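Local atomic coordinates of xylanase and alpha-amylase inhibitor protein (Scadoxus multiflorus, PDB entry 3MU7), a protein that probably inhibits both xylanase and alpha-amylase, on a TIM-barrel fold of the glycosyl hydrolase family 18 type. Residues T232-S237 against N266-K271; L215-H220 against F236-N241; G249-W254 against S262-K267. All coordinates share one frame; numbering follows the deposited sequence.

Contact 1: residues T232-S237 against N266-K271; sequences TKVKFS and NKILGK
Lys235 NZ donates a hydrogen bond of 2.8 Å to the carbonyl oxygen Lys267 O. The donor lies in the carbonyl plane, and the C=O...donor angle of 159° shows that it meets the oxygen almost head-on. A second carbonyl is close by: Lys235 CE comes within 3.4 Å of Ile268 O. The ammonium end therefore sits over the last turn of helix 264-269, where carbonyl oxygens point out of the helix and where Gly270, with a positive phi, is the first residue to leave helical geometry. A positive charge at this C-terminal end would probably be favoured by the helix dipole. The lysine chain reaches that spot because it is bent at chi3 (96°); its earlier part runs past Ile268 in the opposite sense, with Lys235 CG 4.0 Å from Ile268 CD1.

Beneath this polar link lies an apolar one. Ile268 CD1 also meets Val234 CB at 4.1 Å, the two side chains crossing at about a right angle, so a single methyl touches two successive residues of helix 231-242. Both Val234 and Ile268 are buried, whereas Lys235 is partly exposed, which places the hydrogen bond on the outer side of the contact. The backbones approach most closely at Lys235 and Ile268, whose CA atoms are 6.9 Å apart. Pro231 and Leu3 also touch Ile268, and Met229 packs on Val234. A lysine from one helix bonded to a carbonyl in the last turn of another, over a shared apolar contact, joins two helices on the outside of the TIM barrel.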
ATOM      1  N   THR A 232     -10.790  17.033  -9.458  1.00 13.35           N
ATOM      2  CA  THR A 232     -10.987  18.467  -9.145  1.00 13.62           C
ATOM      3  C   THR A 232     -11.665  18.632  -7.789  1.00 12.03           C
ATOM      4  O   THR A 232     -11.390  19.636  -7.122  1.00 12.96           O
ATOM      5  CB  THR A 232     -11.869  19.156 -10.205  1.00 14.73           C
ATOM      6  OG1 THR A 232     -11.204  19.094 -11.480  1.00 27.04           O
ATOM      7  CG2 THR A 232     -11.899  20.535  -9.783  1.00 24.48           C
ATOM      8  N   LYS A 233     -12.524  17.733  -7.368  1.00 11.24           N
ATOM      9  CA  LYS A 233     -13.148  17.787  -6.100  1.00 11.67           C
ATOM     10  C   LYS A 233     -12.128  17.474  -4.978  1.00 10.87           C
ATOM     11  O   LYS A 233     -12.168  18.043  -3.922  1.00 11.75           O
ATOM     12  CB  LYS A 233     -14.343  16.906  -5.997  1.00 11.25           C
ATOM     13  CG  LYS A 233     -15.504  17.344  -6.861  1.00 13.39           C
ATOM     14  CD  LYS A 233     -16.770  16.530  -6.647  1.00 15.16           C
ATOM     15  CE  LYS A 233     -17.898  16.987  -7.485  1.00 16.84           C
ATOM     16  NZ  LYS A 233     -19.153  16.211  -7.261  1.00 22.64           N
ATOM     17  N   VAL A 234     -11.248  16.470  -5.212  1.00 11.08           N
ATOM     18  CA  VAL A 234     -10.238  16.210  -4.184  1.00 10.79           C
ATOM     19  C   VAL A 234      -9.357  17.468  -3.976  1.00 11.47           C
ATOM     20  O   VAL A 234      -9.140  17.858  -2.837  1.00 10.80           O
ATOM     21  CB  VAL A 234      -9.347  15.010  -4.651  1.00 11.36           C
ATOM     22  CG1 VAL A 234      -8.204  14.802  -3.622  1.00 12.01           C
ATOM     23  CG2 VAL A 234     -10.150  13.696  -4.765  1.00 11.83           C
ATOM     24  N   LYS A 235      -8.922  18.072  -5.058  1.00 11.05           N
ATOM     25  CA  LYS A 235      -8.094  19.257  -4.938  1.00 12.73           C
ATOM     26  C   LYS A 235      -8.828  20.402  -4.209  1.00 11.78           C
ATOM     27  O   LYS A 235      -8.253  21.095  -3.363  1.00 12.70           O
ATOM     28  CB  LYS A 235      -7.612  19.726  -6.328  1.00 15.23           C
ATOM     29  CG  LYS A 235      -6.696  18.753  -7.014  1.00 17.60           C
ATOM     30  CD  LYS A 235      -6.691  19.120  -8.515  1.00 25.03           C
ATOM     31  CE  LYS A 235      -5.574  19.963  -8.809  1.00 24.75           C
ATOM     32  NZ  LYS A 235      -5.268  20.076 -10.297  1.00 29.76           N
ATOM     33  N   PHE A 236     -10.052  20.619  -4.583  1.00 10.36           N
ATOM     34  CA  PHE A 236     -10.795  21.749  -4.036  1.00 10.96           C
ATOM     35  C   PHE A 236     -11.226  21.555  -2.617  1.00 10.78           C
ATOM     36  O   PHE A 236     -11.118  22.439  -1.748  1.00 10.22           O
ATOM     37  CB  PHE A 236     -12.045  22.022  -4.889  1.00 11.23           C
ATOM     38  CG  PHE A 236     -12.840  23.170  -4.420  1.00 12.15           C
ATOM     39  CD1 PHE A 236     -12.449  24.498  -4.748  1.00 11.88           C
ATOM     40  CD2 PHE A 236     -13.951  22.971  -3.713  1.00 14.48           C
ATOM     41  CE1 PHE A 236     -13.249  25.601  -4.340  1.00 13.04           C
ATOM     42  CE2 PHE A 236     -14.742  24.095  -3.273  1.00 16.01           C
ATOM     43  CZ  PHE A 236     -14.384  25.440  -3.658  1.00 13.36           C
ATOM     44  N   SER A 237     -11.739  20.326  -2.292  1.00 11.70           N
ATOM     45  CA  SER A 237     -12.412  20.064  -1.012  1.00 13.13           C
ATOM     46  C   SER A 237     -11.603  19.360  -0.056  1.00 13.32           C
ATOM     47  O   SER A 237     -11.887  19.540   1.185  1.00 15.75           O
ATOM     48  CB  SER A 237     -13.600  19.167  -1.210  1.00 16.33           C
ATOM     49  OG  SER A 237     -14.555  19.709  -2.017  1.00 25.25           O
ATOM     50  N   ASN A 266      -2.392  12.565 -13.224  1.00 13.46           N
ATOM     51  CA  ASN A 266      -2.036  13.694 -14.097  1.00 15.29           C
ATOM     52  C   ASN A 266      -2.864  14.934 -13.750  1.00 15.90           C
ATOM     53  O   ASN A 266      -2.320  16.032 -13.621  1.00 16.45           O
ATOM     54  CB  ASN A 266      -2.198  13.341 -15.582  1.00 15.78           C
ATOM     55  CG  ASN A 266      -1.010  12.570 -16.140  1.00 17.52           C
ATOM     56  OD1 ASN A 266       0.068  12.537 -15.546  1.00 18.46           O
ATOM     57  ND2 ASN A 266      -1.204  11.956 -17.304  1.00 20.10           N
ATOM     58  N   LYS A 267      -4.169  14.743 -13.557  1.00 16.58           N
ATOM     59  CA  LYS A 267      -5.085  15.839 -13.224  1.00 17.26           C
ATOM     60  C   LYS A 267      -4.832  16.415 -11.832  1.00 17.38           C
ATOM     61  O   LYS A 267      -4.883  17.635 -11.641  1.00 17.89           O
ATOM     62  CB  LYS A 267      -6.541  15.388 -13.361  1.00 17.51           C
ATOM     63  CG  LYS A 267      -6.944  15.057 -14.789  1.00 18.79           C
ATOM     64  CD  LYS A 267      -8.349  14.487 -14.845  1.00 21.51           C
ATOM     65  CE  LYS A 267      -8.665  13.940 -16.223  1.00 23.04           C
ATOM     66  NZ  LYS A 267      -9.979  13.241 -16.234  1.00 24.79           N
ATOM     67  N   ILE A 268      -4.561  15.541 -10.863  1.00 17.10           N
ATOM     68  CA  ILE A 268      -4.180  15.964  -9.511  1.00 17.18           C
ATOM     69  C   ILE A 268      -2.926  16.844  -9.551  1.00 17.24           C
ATOM     70  O   ILE A 268      -2.861  17.876  -8.875  1.00 17.37           O
ATOM     71  CB  ILE A 268      -3.940  14.738  -8.566  1.00 16.96           C
ATOM     72  CG1 ILE A 268      -5.264  14.039  -8.223  1.00 17.12           C
ATOM     73  CG2 ILE A 268      -3.205  15.155  -7.292  1.00 17.59           C
ATOM     74  CD1 ILE A 268      -6.206  14.823  -7.289  1.00 17.87           C
ATOM     75  N   LEU A 269      -1.950  16.434 -10.357  1.00 17.31           N
ATOM     76  CA  LEU A 269      -0.642  17.090 -10.413  1.00 17.49           C
ATOM     77  C   LEU A 269      -0.560  18.257 -11.402  1.00 18.55           C
ATOM     78  O   LEU A 269       0.415  19.010 -11.387  1.00 18.86           O
ATOM     79  CB  LEU A 269       0.451  16.062 -10.729  1.00 17.00           C
ATOM     80  CG  LEU A 269       0.677  14.947  -9.700  1.00 15.54           C
ATOM     81  CD1 LEU A 269       1.609  13.892 -10.261  1.00 15.55           C
ATOM     82  CD2 LEU A 269       1.213  15.504  -8.380  1.00 15.51           C
ATOM     83  N   GLY A 270      -1.572  18.398 -12.254  1.00 19.47           N
ATOM     84  CA  GLY A 270      -1.605  19.475 -13.244  1.00 21.03           C
ATOM     85  C   GLY A 270      -0.763  19.208 -14.477  1.00 22.31           C
ATOM     86  O   GLY A 270      -0.369  20.140 -15.182  1.00 22.65           O
ATOM     87  N   LYS A 271      -0.479  17.935 -14.736  1.00 23.35           N
ATOM     88  CA  LYS A 271       0.226  17.535 -15.949  1.00 24.56           C
ATOM     89  C   LYS A 271      -0.770  17.403 -17.096  1.00 25.41           C
ATOM     90  O   LYS A 271      -1.946  17.102 -16.872  1.00 25.72           O
ATOM     91  CB  LYS A 271       0.989  16.224 -15.734  1.00 24.52           C
ATOM     92  CG  LYS A 271       2.125  16.323 -14.718  1.00 24.66           C
ATOM     93  CD  LYS A 271       2.925  15.030 -14.662  1.00 25.51           C
ATOM     94  CE  LYS A 271       4.039  15.115 -13.636  1.00 25.64           C
ATOM     95  NZ  LYS A 271       4.859  13.867 -13.612  1.00 25.19           N
TER

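Contact 2: residues L215-H220 against F236-N241; sequences LGFPAH and FSVFPN
Strand 213-218 and helix 231-242 belong to one beta-alpha-beta unit of the TIM barrel, completed by strand 248-254, and this buried contact is where the helix packs on its preceding strand. Val238 carries the helix side. Its two methyls diverge to separate partners: Val238 CG1 meets Leu215 CD2 at 3.7 Å, and Val238 CG2 lies 4.2 Å from Phe217 CZ, approaching the ring obliquely. The valine torsion, with CG1 anti to the backbone N (chi1 174°), turns CG1 to the leucine and CG2 to the phenylalanine. Leu215 and Val238 reach toward each other tip to tip, and Leu215 CD1, at 4.2 Å from Val238 CG1, makes a second, longer approach. No hydrogen bond crosses the contact; with the closest CA atoms, those of Leu215 and Val238, 9.2 Å apart, side chains alone bridge the space between the two backbones. Trp201 of helix 195-207 packs on Leu215 and Leu197 of the same helix on Val238. On the sheet side, backbone hydrogen bonds tie Leu215 to Gly250 in strand 248-254, and Gly216 to Val179 in strand 176-180.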
ATOM      1  N   LEU A 215      -4.441   9.837   2.013  1.00  6.84           N
ATOM      2  CA  LEU A 215      -5.834   9.550   1.669  1.00  6.83           C
ATOM      3  C   LEU A 215      -5.891   8.684   0.425  1.00  6.25           C
ATOM      4  O   LEU A 215      -5.412   9.087  -0.633  1.00  6.80           O
ATOM      5  CB  LEU A 215      -6.642  10.829   1.448  1.00  7.40           C
ATOM      6  CG  LEU A 215      -6.768  11.784   2.634  1.00  8.08           C
ATOM      7  CD1 LEU A 215      -5.758  12.917   2.518  1.00  9.18           C
ATOM      8  CD2 LEU A 215      -8.180  12.332   2.694  1.00  9.76           C
ATOM      9  N   GLY A 216      -6.455   7.493   0.566  1.00  6.44           N
ATOM     10  CA  GLY A 216      -6.625   6.566  -0.551  1.00  6.36           C
ATOM     11  C   GLY A 216      -7.929   6.790  -1.281  1.00  6.43           C
ATOM     12  O   GLY A 216      -9.005   6.796  -0.667  1.00  6.93           O
ATOM     13  N   PHE A 217      -7.823   6.949  -2.597  1.00  6.71           N
ATOM     14  CA  PHE A 217      -8.975   7.171  -3.467  1.00  6.88           C
ATOM     15  C   PHE A 217      -8.952   6.238  -4.672  1.00  6.98           C
ATOM     16  O   PHE A 217      -7.878   5.856  -5.134  1.00  7.35           O
ATOM     17  CB  PHE A 217      -8.983   8.604  -3.998  1.00  7.16           C
ATOM     18  CG  PHE A 217      -9.290   9.633  -2.963  1.00  7.59           C
ATOM     19  CD1 PHE A 217      -8.298  10.467  -2.485  1.00  8.14           C
ATOM     20  CD2 PHE A 217     -10.582   9.779  -2.466  1.00  8.12           C
ATOM     21  CE1 PHE A 217      -8.584  11.436  -1.509  1.00  9.02           C
ATOM     22  CE2 PHE A 217     -10.875  10.744  -1.493  1.00  9.46           C
ATOM     23  CZ  PHE A 217      -9.872  11.569  -1.021  1.00  9.20           C
ATOM     24  N   PRO A 218     -10.135   5.902  -5.224  1.00  7.05           N
ATOM     25  CA  PRO A 218     -10.167   5.170  -6.494  1.00  7.65           C
ATOM     26  C   PRO A 218      -9.763   6.074  -7.650  1.00  7.84           C
ATOM     27  O   PRO A 218     -10.116   7.253  -7.674  1.00  8.25           O
ATOM     28  CB  PRO A 218     -11.641   4.766  -6.646  1.00  8.00           C
ATOM     29  CG  PRO A 218     -12.298   5.067  -5.339  1.00  8.53           C
ATOM     30  CD  PRO A 218     -11.487   6.134  -4.683  1.00  7.45           C
ATOM     31  N   ALA A 219      -9.041   5.522  -8.620  1.00  7.52           N
ATOM     32  CA  ALA A 219      -8.550   6.308  -9.749  1.00  8.24           C
ATOM     33  C   ALA A 219      -9.586   6.484 -10.864  1.00  8.44           C
ATOM     34  O   ALA A 219      -9.382   7.292 -11.771  1.00  8.99           O
ATOM     35  CB  ALA A 219      -7.258   5.708 -10.296  1.00  8.74           C
ATOM     36  N   HIS A 220     -10.690   5.745 -10.785  1.00  8.80           N
ATOM     37  CA  HIS A 220     -11.718   5.728 -11.828  1.00  9.52           C
ATOM     38  C   HIS A 220     -12.984   5.196 -11.172  1.00 10.20           C
ATOM     39  O   HIS A 220     -12.890   4.401 -10.239  1.00  9.98           O
ATOM     40  CB  HIS A 220     -11.274   4.779 -12.951  1.00  9.68           C
ATOM     41  CG  HIS A 220     -12.150   4.799 -14.167  1.00 11.03           C
ATOM     42  ND1 HIS A 220     -13.348   4.122 -14.236  1.00 11.88           N
ATOM     43  CD2 HIS A 220     -11.974   5.380 -15.377  1.00 12.78           C
ATOM     44  CE1 HIS A 220     -13.883   4.302 -15.432  1.00 12.36           C
ATOM     45  NE2 HIS A 220     -13.069   5.063 -16.142  1.00 13.21           N
ATOM     46  N   PHE A 236     -10.052  20.619  -4.583  1.00 10.36           N
ATOM     47  CA  PHE A 236     -10.795  21.749  -4.036  1.00 10.96           C
ATOM     48  C   PHE A 236     -11.226  21.555  -2.617  1.00 10.78           C
ATOM     49  O   PHE A 236     -11.118  22.439  -1.748  1.00 10.22           O
ATOM     50  CB  PHE A 236     -12.045  22.022  -4.889  1.00 11.23           C
ATOM     51  CG  PHE A 236     -12.840  23.170  -4.420  1.00 12.15           C
ATOM     52  CD1 PHE A 236     -12.449  24.498  -4.748  1.00 11.88           C
ATOM     53  CD2 PHE A 236     -13.951  22.971  -3.713  1.00 14.48           C
ATOM     54  CE1 PHE A 236     -13.249  25.601  -4.340  1.00 13.04           C
ATOM     55  CE2 PHE A 236     -14.742  24.095  -3.273  1.00 16.01           C
ATOM     56  CZ  PHE A 236     -14.384  25.440  -3.658  1.00 13.36           C
ATOM     57  N   SER A 237     -11.739  20.326  -2.292  1.00 11.70           N
ATOM     58  CA  SER A 237     -12.412  20.064  -1.012  1.00 13.13           C
ATOM     59  C   SER A 237     -11.603  19.360  -0.056  1.00 13.32           C
ATOM     60  O   SER A 237     -11.887  19.540   1.185  1.00 15.75           O
ATOM     61  CB  SER A 237     -13.600  19.167  -1.210  1.00 16.33           C
ATOM     62  OG  SER A 237     -14.555  19.709  -2.017  1.00 25.25           O
ATOM     63  N   VAL A 238     -10.630  18.562  -0.435  1.00 12.51           N
ATOM     64  CA  VAL A 238      -9.866  17.777   0.550  1.00 13.39           C
ATOM     65  C   VAL A 238      -8.558  18.441   0.895  1.00 12.27           C
ATOM     66  O   VAL A 238      -8.225  18.541   2.091  1.00 13.31           O
ATOM     67  CB  VAL A 238      -9.567  16.347  -0.041  1.00 14.65           C
ATOM     68  CG1 VAL A 238      -8.620  15.533   0.908  1.00 16.57           C
ATOM     69  CG2 VAL A 238     -10.854  15.586  -0.258  1.00 16.00           C
ATOM     70  N   PHE A 239      -7.793  18.886  -0.059  1.00 11.32           N
ATOM     71  CA  PHE A 239      -6.466  19.395   0.171  1.00 12.21           C
ATOM     72  C   PHE A 239      -6.302  20.564   1.145  1.00 12.40           C
ATOM     73  O   PHE A 239      -5.405  20.531   1.911  1.00 12.72           O
ATOM     74  CB  PHE A 239      -5.697  19.664  -1.107  1.00 12.82           C
ATOM     75  CG  PHE A 239      -5.302  18.397  -1.868  1.00 13.88           C
ATOM     76  CD1 PHE A 239      -5.495  17.133  -1.338  1.00 14.14           C
ATOM     77  CD2 PHE A 239      -4.768  18.484  -3.096  1.00 14.77           C
ATOM     78  CE1 PHE A 239      -5.140  15.997  -2.057  1.00 14.25           C
ATOM     79  CE2 PHE A 239      -4.421  17.329  -3.826  1.00 14.11           C
ATOM     80  CZ  PHE A 239      -4.620  16.127  -3.293  1.00 15.07           C
ATOM     81  N   PRO A 240      -7.146  21.608   1.094  1.00 11.64           N
ATOM     82  CA  PRO A 240      -6.941  22.724   2.033  1.00 12.22           C
ATOM     83  C   PRO A 240      -7.017  22.254   3.490  1.00 13.23           C
ATOM     84  O   PRO A 240      -6.165  22.597   4.214  1.00 15.34           O
ATOM     85  CB  PRO A 240      -8.083  23.701   1.681  1.00 11.86           C
ATOM     86  CG  PRO A 240      -8.351  23.418   0.226  1.00 12.23           C
ATOM     87  CD  PRO A 240      -8.226  21.902   0.135  1.00 11.47           C
ATOM     88  N   ASN A 241      -7.976  21.450   3.852  1.00 14.50           N
ATOM     89  CA  ASN A 241      -8.031  20.964   5.244  1.00 15.64           C
ATOM     90  C   ASN A 241      -6.946  19.897   5.507  1.00 15.65           C
ATOM     91  O   ASN A 241      -6.288  19.974   6.475  1.00 15.85           O
ATOM     92  CB  ASN A 241      -9.416  20.441   5.546  1.00 16.58           C
ATOM     93  CG  ASN A 241      -9.719  20.377   7.018  1.00 19.48           C
ATOM     94  OD1 ASN A 241      -8.862  20.562   7.810  1.00 22.94           O
ATOM     95  ND2 ASN A 241     -10.995  20.277   7.355  1.00 22.19           N
TER

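Contact 3: residues G249-W254 against S262-K267; sequences GGIMLW and SQFSNK
Leu253 fills the tight part of this contact, pressing both methyls onto the start of helix 264-269. Leu253 CD2 lies 3.6 Å from Phe264 CD2 and 3.7 Å from Phe264 CE2, approaching the ring obliquely. The other branch, Leu253 CD1, settles 3.8 Å from Ser265 CB. Phe264 is brought inward by a torsion that holds its CG anti to the backbone N (chi1 -166°). Ile251, two residues earlier on the same strand, adds a slacker touch: Ile251 CD1 stands at the edge of the Phe264 ring, near the ring plane, at 4.5 Å from Phe264 CE2. With an alanine in place of Leu253, both methyls would be gone, and Phe264 CD2 and Ser265 CB would probably lose the methyls they pack on, opening a gap between strand and helix.

Strand 248-254 pairs in parallel with strands 213-218 and 5-9 and so closes the TIM barrel; helix 264-269, reached through helix 256-262, packs on its outer side, where Ile5 also touches Leu253 and Ser265. The hydroxyl of Ser265 bonds instead to Asp259, in helix 256-262, and to Asn26.

The partly exposed side of the helix start is organised by its own polar bonds instead. Ser262 OG accepts from Phe264 N at 3.1 Å in an ST turn and also bonds to Ala219 O. Asn266 ND2 donates to Gln263 OE1 at 2.9 Å; the acceptor is only 8° out of the Asn266 amide plane, while the donor is tilted 23° from the carbonyl plane of Gln263.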
ATOM      1  N   GLY A 249       0.354  13.040   4.357  1.00  9.68           N
ATOM      2  CA  GLY A 249       1.402  12.430   3.547  1.00  9.96           C
ATOM      3  C   GLY A 249       1.226  12.646   2.057  1.00  9.36           C
ATOM      4  O   GLY A 249       2.203  12.683   1.306  1.00 10.25           O
ATOM      5  N   GLY A 250      -0.021  12.799   1.626  1.00  8.70           N
ATOM      6  CA  GLY A 250      -0.358  12.841   0.208  1.00  8.77           C
ATOM      7  C   GLY A 250      -1.566  11.961  -0.047  1.00  7.90           C
ATOM      8  O   GLY A 250      -2.411  11.776   0.842  1.00  7.69           O
ATOM      9  N   ILE A 251      -1.665  11.430  -1.263  1.00  7.96           N
ATOM     10  CA  ILE A 251      -2.747  10.509  -1.597  1.00  7.72           C
ATOM     11  C   ILE A 251      -2.215   9.163  -2.065  1.00  7.20           C
ATOM     12  O   ILE A 251      -1.075   9.045  -2.511  1.00  7.50           O
ATOM     13  CB  ILE A 251      -3.742  11.078  -2.645  1.00  8.49           C
ATOM     14  CG1 ILE A 251      -3.056  11.302  -3.995  1.00  9.47           C
ATOM     15  CG2 ILE A 251      -4.433  12.342  -2.114  1.00  9.45           C
ATOM     16  CD1 ILE A 251      -4.008  11.647  -5.135  1.00 11.74           C
ATOM     17  N   MET A 252      -3.064   8.155  -1.926  1.00  6.81           N
ATOM     18  CA  MET A 252      -2.829   6.843  -2.504  1.00  6.30           C
ATOM     19  C   MET A 252      -3.922   6.608  -3.542  1.00  6.18           C
ATOM     20  O   MET A 252      -5.063   7.042  -3.350  1.00  6.70           O
ATOM     21  CB  MET A 252      -2.827   5.775  -1.409  1.00  6.24           C
ATOM     22  CG  MET A 252      -2.725   4.329  -1.903  1.00  6.84           C
ATOM     23  SD  MET A 252      -4.305   3.576  -2.372  1.00  7.18           S
ATOM     24  CE  MET A 252      -4.941   3.106  -0.767  1.00  8.18           C
ATOM     25  N   LEU A 253      -3.570   5.942  -4.643  1.00  6.33           N
ATOM     26  CA  LEU A 253      -4.533   5.640  -5.691  1.00  6.61           C
ATOM     27  C   LEU A 253      -4.684   4.150  -5.927  1.00  6.58           C
ATOM     28  O   LEU A 253      -3.695   3.415  -6.106  1.00  6.71           O
ATOM     29  CB  LEU A 253      -4.160   6.344  -7.003  1.00  7.55           C
ATOM     30  CG  LEU A 253      -4.289   7.864  -6.988  1.00  7.96           C
ATOM     31  CD1 LEU A 253      -3.718   8.447  -8.269  1.00  9.47           C
ATOM     32  CD2 LEU A 253      -5.732   8.305  -6.802  1.00  9.93           C
ATOM     33  N   TRP A 254      -5.931   3.735  -5.961  1.00  6.45           N
ATOM     34  CA  TRP A 254      -6.311   2.382  -6.344  1.00  6.48           C
ATOM     35  C   TRP A 254      -6.891   2.509  -7.756  1.00  6.39           C
ATOM     36  O   TRP A 254      -7.996   2.953  -7.917  1.00  6.71           O
ATOM     37  CB  TRP A 254      -7.391   1.845  -5.379  1.00  6.98           C
ATOM     38  CG  TRP A 254      -7.747   0.408  -5.781  1.00  7.12           C
ATOM     39  CD1 TRP A 254      -8.784  -0.005  -6.533  1.00  8.36           C
ATOM     40  CD2 TRP A 254      -6.995  -0.750  -5.453  1.00  7.93           C
ATOM     41  NE1 TRP A 254      -8.723  -1.382  -6.689  1.00  8.77           N
ATOM     42  CE2 TRP A 254      -7.620  -1.856  -6.039  1.00  8.81           C
ATOM     43  CE3 TRP A 254      -5.864  -0.958  -4.683  1.00  9.37           C
ATOM     44  CZ2 TRP A 254      -7.118  -3.161  -5.896  1.00  9.68           C
ATOM     45  CZ3 TRP A 254      -5.362  -2.209  -4.569  1.00 10.74           C
ATOM     46  CH2 TRP A 254      -6.009  -3.309  -5.149  1.00 10.25           C
ATOM     47  N   SER A 262      -7.636   6.745 -16.651  1.00 13.04           N
ATOM     48  CA  SER A 262      -8.340   7.952 -16.239  1.00 12.48           C
ATOM     49  C   SER A 262      -7.485   9.205 -16.212  1.00 12.46           C
ATOM     50  O   SER A 262      -8.018  10.308 -16.248  1.00 12.52           O
ATOM     51  CB  SER A 262      -8.910   7.739 -14.847  1.00 12.68           C
ATOM     52  OG  SER A 262      -7.856   7.754 -13.900  1.00 11.18           O
ATOM     53  N   GLN A 263      -6.190   9.060 -16.132  1.00 11.96           N
ATOM     54  CA  GLN A 263      -5.237  10.138 -15.904  1.00 12.48           C
ATOM     55  C   GLN A 263      -5.518  10.971 -14.655  1.00 11.85           C
ATOM     56  O   GLN A 263      -5.224  12.113 -14.612  1.00 11.98           O
ATOM     57  CB  GLN A 263      -5.093  11.021 -17.168  1.00 13.37           C
ATOM     58  CG  GLN A 263      -4.551  10.239 -18.312  1.00 16.21           C
ATOM     59  CD  GLN A 263      -4.105  11.125 -19.448  1.00 19.31           C
ATOM     60  OE1 GLN A 263      -3.301  12.000 -19.311  1.00 22.40           O
ATOM     61  NE2 GLN A 263      -4.621  10.863 -20.558  1.00 22.13           N
ATOM     62  N   PHE A 264      -6.094  10.309 -13.642  1.00 11.43           N
ATOM     63  CA  PHE A 264      -6.416  10.934 -12.359  1.00 11.11           C
ATOM     64  C   PHE A 264      -5.207  11.633 -11.745  1.00 11.25           C
ATOM     65  O   PHE A 264      -5.287  12.812 -11.379  1.00 11.65           O
ATOM     66  CB  PHE A 264      -6.959   9.871 -11.400  1.00 10.93           C
ATOM     67  CG  PHE A 264      -7.631  10.425 -10.167  1.00 10.13           C
ATOM     68  CD1 PHE A 264      -9.014  10.448 -10.074  1.00 11.02           C
ATOM     69  CD2 PHE A 264      -6.885  10.872  -9.082  1.00 10.92           C
ATOM     70  CE1 PHE A 264      -9.642  10.925  -8.934  1.00 11.62           C
ATOM     71  CE2 PHE A 264      -7.509  11.355  -7.942  1.00 11.34           C
ATOM     72  CZ  PHE A 264      -8.890  11.383  -7.874  1.00 11.51           C
ATOM     73  N   SER A 265      -4.081  10.927 -11.638  1.00 11.03           N
ATOM     74  CA  SER A 265      -2.889  11.538 -11.044  1.00 11.35           C
ATOM     75  C   SER A 265      -2.340  12.690 -11.896  1.00 12.27           C
ATOM     76  O   SER A 265      -1.874  13.682 -11.346  1.00 12.21           O
ATOM     77  CB  SER A 265      -1.794  10.514 -10.737  1.00 10.31           C
ATOM     78  OG  SER A 265      -1.380   9.852 -11.910  1.00 10.15           O
ATOM     79  N   ASN A 266      -2.392  12.565 -13.224  1.00 13.46           N
ATOM     80  CA  ASN A 266      -2.036  13.694 -14.097  1.00 15.29           C
ATOM     81  C   ASN A 266      -2.864  14.934 -13.750  1.00 15.90           C
ATOM     82  O   ASN A 266      -2.320  16.032 -13.621  1.00 16.45           O
ATOM     83  CB  ASN A 266      -2.198  13.341 -15.582  1.00 15.78           C
ATOM     84  CG  ASN A 266      -1.010  12.570 -16.140  1.00 17.52           C
ATOM     85  OD1 ASN A 266       0.068  12.537 -15.546  1.00 18.46           O
ATOM     86  ND2 ASN A 266      -1.204  11.956 -17.304  1.00 20.10           N
ATOM     87  N   LYS A 267      -4.169  14.743 -13.557  1.00 16.58           N
ATOM     88  CA  LYS A 267      -5.085  15.839 -13.224  1.00 17.26           C
ATOM     89  C   LYS A 267      -4.832  16.415 -11.832  1.00 17.38           C
ATOM     90  O   LYS A 267      -4.883  17.635 -11.641  1.00 17.89           O
ATOM     91  CB  LYS A 267      -6.541  15.388 -13.361  1.00 17.51           C
ATOM     92  CG  LYS A 267      -6.944  15.057 -14.789  1.00 18.79           C
ATOM     93  CD  LYS A 267      -8.349  14.487 -14.845  1.00 21.51           C
ATOM     94  CE  LYS A 267      -8.665  13.940 -16.223  1.00 23.04           C
ATOM     95  NZ  LYS A 267      -9.979  13.241 -16.234  1.00 24.79           N
TER

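The three contacts form one continuous patch, with every pair of centres about 8 Å apart. Contacts 1 and 2 share helix 231-242: Val234 CG1 packs 4.0 Å from Phe217 CE1. Contacts 1 and 3 share helix 264-269, and Val234 CG2 comes within 4.1 Å of Phe264 CZ, so Val234 touches residues of both other contacts. The strands of contacts 2 and 3 are sheet neighbours, joined by a probable hydrogen bond of 2.8 Å between Leu215 O and Met252 N. Burial rises from contact 1, partly buried, to contacts 2 and 3, both buried. The bound di(hydroxyethyl)ether is about 11 Å from the Ser265 side chain, so it takes no part.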